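Mandelate racemase/muconate lactonizing protein (Paenibacillus sp., PDB 3V5C) probably dehydrates galacturonate as a magnesium-dependent enzyme of the enolase superfamily. Local coordinates at residues A[86-89]-A[90-93]. The protein carries 1 engineered substitution. Numbering follows the deposited sequence.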
ATOM      1  N   ARG A  86      -5.343 -20.629  -7.613  1.00 33.72           N
ATOM      2  CA  ARG A  86      -5.588 -19.457  -6.788  1.00 29.79           C
ATOM      3  C   ARG A  86      -5.910 -19.847  -5.352  1.00 22.67           C
ATOM      4  O   ARG A  86      -6.702 -20.757  -5.097  1.00 25.18           O
ATOM      5  CB  ARG A  86      -6.723 -18.611  -7.377  1.00 32.05           C
ATOM      6  CG  ARG A  86      -6.389 -18.012  -8.740  1.00 35.76           C
ATOM      7  CD  ARG A  86      -7.534 -17.167  -9.287  1.00 42.19           C
ATOM      8  NE  ARG A  86      -8.686 -17.967  -9.702  1.00 48.64           N
ATOM      9  CZ  ARG A  86      -9.685 -18.319  -8.897  1.00 43.92           C
ATOM     10  NH1 ARG A  86      -9.676 -17.954  -7.622  1.00 46.29           N
ATOM     11  NH2 ARG A  86     -10.694 -19.042  -9.362  1.00 51.83           N
ATOM     12  N   LEU A  87      -5.294 -19.148  -4.413  1.00 20.95           N
ATOM     13  CA  LEU A  87      -5.565 -19.391  -3.006  1.00 16.59           C
ATOM     14  C   LEU A  87      -7.031 -19.142  -2.721  1.00 18.18           C
ATOM     15  O   LEU A  87      -7.572 -18.079  -3.067  1.00 17.89           O
ATOM     16  CB  LEU A  87      -4.705 -18.482  -2.141  1.00 18.65           C
ATOM     17  CG  LEU A  87      -4.824 -18.760  -0.658  1.00 18.44           C
ATOM     18  CD1 LEU A  87      -4.179 -20.106  -0.338  1.00 20.76           C
ATOM     19  CD2 LEU A  87      -4.121 -17.659   0.108  1.00 19.72           C
ATOM     20  N   ARG A  88      -7.686 -20.120  -2.096  1.00 16.17           N
ATOM     21  CA  ARG A  88      -9.111 -19.995  -1.823  1.00 15.91           C
ATOM     22  C   ARG A  88      -9.410 -18.802  -0.918  1.00 19.19           C
ATOM     23  O   ARG A  88      -8.695 -18.535   0.054  1.00 15.88           O
ATOM     24  CB  ARG A  88      -9.690 -21.277  -1.216  1.00 19.54           C
ATOM     25  CG  ARG A  88      -9.766 -22.435  -2.195  1.00 24.16           C
ATOM     26  CD  ARG A  88     -10.150 -23.696  -1.469  1.00 25.20           C
ATOM     27  NE  ARG A  88      -9.944 -24.879  -2.293  1.00 32.04           N
ATOM     28  CZ  ARG A  88     -10.894 -25.458  -3.011  1.00 38.04           C
ATOM     29  NH1 ARG A  88     -12.120 -24.954  -3.011  1.00 42.18           N
ATOM     30  NH2 ARG A  88     -10.618 -26.540  -3.729  1.00 36.56           N
ATOM     31  N   GLU A  89     -10.488 -18.113  -1.275  1.00 18.72           N
ATOM     32  CA  GLU A  89     -10.997 -16.946  -0.569  1.00 16.63           C
ATOM     33  C   GLU A  89     -10.956 -17.094   0.950  1.00 16.01           C
ATOM     34  O   GLU A  89     -10.557 -16.175   1.670  1.00 16.87           O
ATOM     35  CB  GLU A  89     -12.445 -16.692  -1.015  1.00 18.78           C
ATOM     36  CG  GLU A  89     -13.097 -15.542  -0.324  1.00 30.77           C
ATOM     37  CD  GLU A  89     -12.635 -14.212  -0.872  1.00 32.02           C
ATOM     38  OE1 GLU A  89     -11.989 -14.200  -1.949  1.00 26.05           O
ATOM     39  OE2 GLU A  89     -12.926 -13.181  -0.226  1.00 43.19           O
ATOM     40  N   ALA A  90     -11.359 -18.259   1.434  1.00 15.16           N
ATOM     41  CA  ALA A  90     -11.466 -18.497   2.873  1.00 14.96           C
ATOM     42  C   ALA A  90     -10.143 -18.380   3.632  1.00 13.61           C
ATOM     43  O   ALA A  90     -10.150 -18.217   4.853  1.00 15.96           O
ATOM     44  CB  ALA A  90     -12.103 -19.864   3.134  1.00 23.85           C
ATOM     45  N   TYR A  91      -9.023 -18.449   2.918  1.00 14.71           N
ATOM     46  CA  TYR A  91      -7.705 -18.476   3.565  1.00 13.08           C
ATOM     47  C   TYR A  91      -6.877 -17.216   3.338  1.00 15.08           C
ATOM     48  O   TYR A  91      -5.776 -17.075   3.893  1.00 12.67           O
ATOM     49  CB  TYR A  91      -6.873 -19.663   3.063  1.00 13.64           C
ATOM     50  CG  TYR A  91      -7.509 -21.017   3.262  1.00 15.27           C
ATOM     51  CD1 TYR A  91      -7.559 -21.600   4.524  1.00 17.63           C
ATOM     52  CD2 TYR A  91      -8.035 -21.717   2.195  1.00 16.21           C
ATOM     53  CE1 TYR A  91      -8.134 -22.845   4.715  1.00 23.04           C
ATOM     54  CE2 TYR A  91      -8.617 -22.964   2.378  1.00 18.46           C
ATOM     55  CZ  TYR A  91      -8.659 -23.519   3.643  1.00 23.32           C
ATOM     56  OH  TYR A  91      -9.236 -24.762   3.842  1.00 22.61           O
ATOM     57  N   ARG A  92      -7.383 -16.312   2.506  1.00 12.53           N
ATOM     58  CA  ARG A  92      -6.551 -15.216   2.004  1.00 12.38           C
ATOM     59  C   ARG A  92      -6.066 -14.248   3.080  1.00 10.90           C
ATOM     60  O   ARG A  92      -4.860 -14.086   3.264  1.00 11.80           O
ATOM     61  CB  ARG A  92      -7.294 -14.454   0.911  1.00 11.92           C
ATOM     62  CG  ARG A  92      -7.464 -15.281  -0.344  1.00 12.52           C
ATOM     63  CD  ARG A  92      -8.251 -14.556  -1.418  1.00 12.44           C
ATOM     64  NE  ARG A  92      -8.367 -15.412  -2.592  1.00 15.35           N
ATOM     65  CZ  ARG A  92      -8.793 -15.004  -3.778  1.00 15.26           C
ATOM     66  NH1 ARG A  92      -9.179 -13.740  -3.956  1.00 16.23           N
ATOM     67  NH2 ARG A  92      -8.854 -15.869  -4.791  1.00 18.27           N
ATOM     68  N   LEU A  93      -6.992 -13.608   3.785  1.00 12.60           N
ATOM     69  CA  LEU A  93      -6.608 -12.584   4.758  1.00 10.37           C
ATOM     70  C   LEU A  93      -5.747 -13.173   5.882  1.00 11.60           C
ATOM     71  O   LEU A  93      -4.836 -12.513   6.394  1.00 11.30           O
ATOM     72  CB  LEU A  93      -7.834 -11.903   5.350  1.00 13.19           C
ATOM     73  CG  LEU A  93      -8.806 -11.281   4.346  1.00 13.41           C
ATOM     74  CD1 LEU A  93     -10.042 -10.748   5.063  1.00 15.42           C
ATOM     75  CD2 LEU A  93      -8.099 -10.195   3.496  1.00 14.63           C
TER
HETATM   76  O   HOH W   1      -9.862 -14.785   3.995  1.00 16.92           O
HETATM   77  O   HOH W   2     -10.538 -11.968  -2.241  1.00 17.02           O
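In the turn leading into helix 92-107, the guanidinium of Arg92 folds back side-on to the carbonyl of Leu87, two N-H groups gripping one oxygen. NE of Arg92 donates a hydrogen bond of 2.8 Å to Leu87 O with an N-H...O angle of 156°. Arg92 NH2 donates a second, more bent hydrogen bond to Leu87 O at 3.1 Å. That oxygen is only 4° out of the guanidinium plane, so one edge of the group is used. The chain gets there fully extended from CG to NE (chi3 180°), while CD2 of Leu87 packs 3.9 Å from Arg92 CA. Glu89 instead approaches over a face: its OE1 is 3.5 Å from Arg92 NH1, a charge pairing without a directed N-H, and water 2 bridges the same two atoms. In the backbone, Tyr91 N donates a hydrogen bond to Arg88 O at 2.9 Å. A methionine in place of Arg92 would probably leave Leu87 O without these two donors and Glu89 without this charge partner. Arg86 NH1 comes edge-on to within 3.6 Å of Arg92 NH2, but Asp82 pairs with the former and Glu296 of helix 291-303 with the latter. These carboxylates probably offset the like charges, allowing two arginines to sit together where the turn meets that helix.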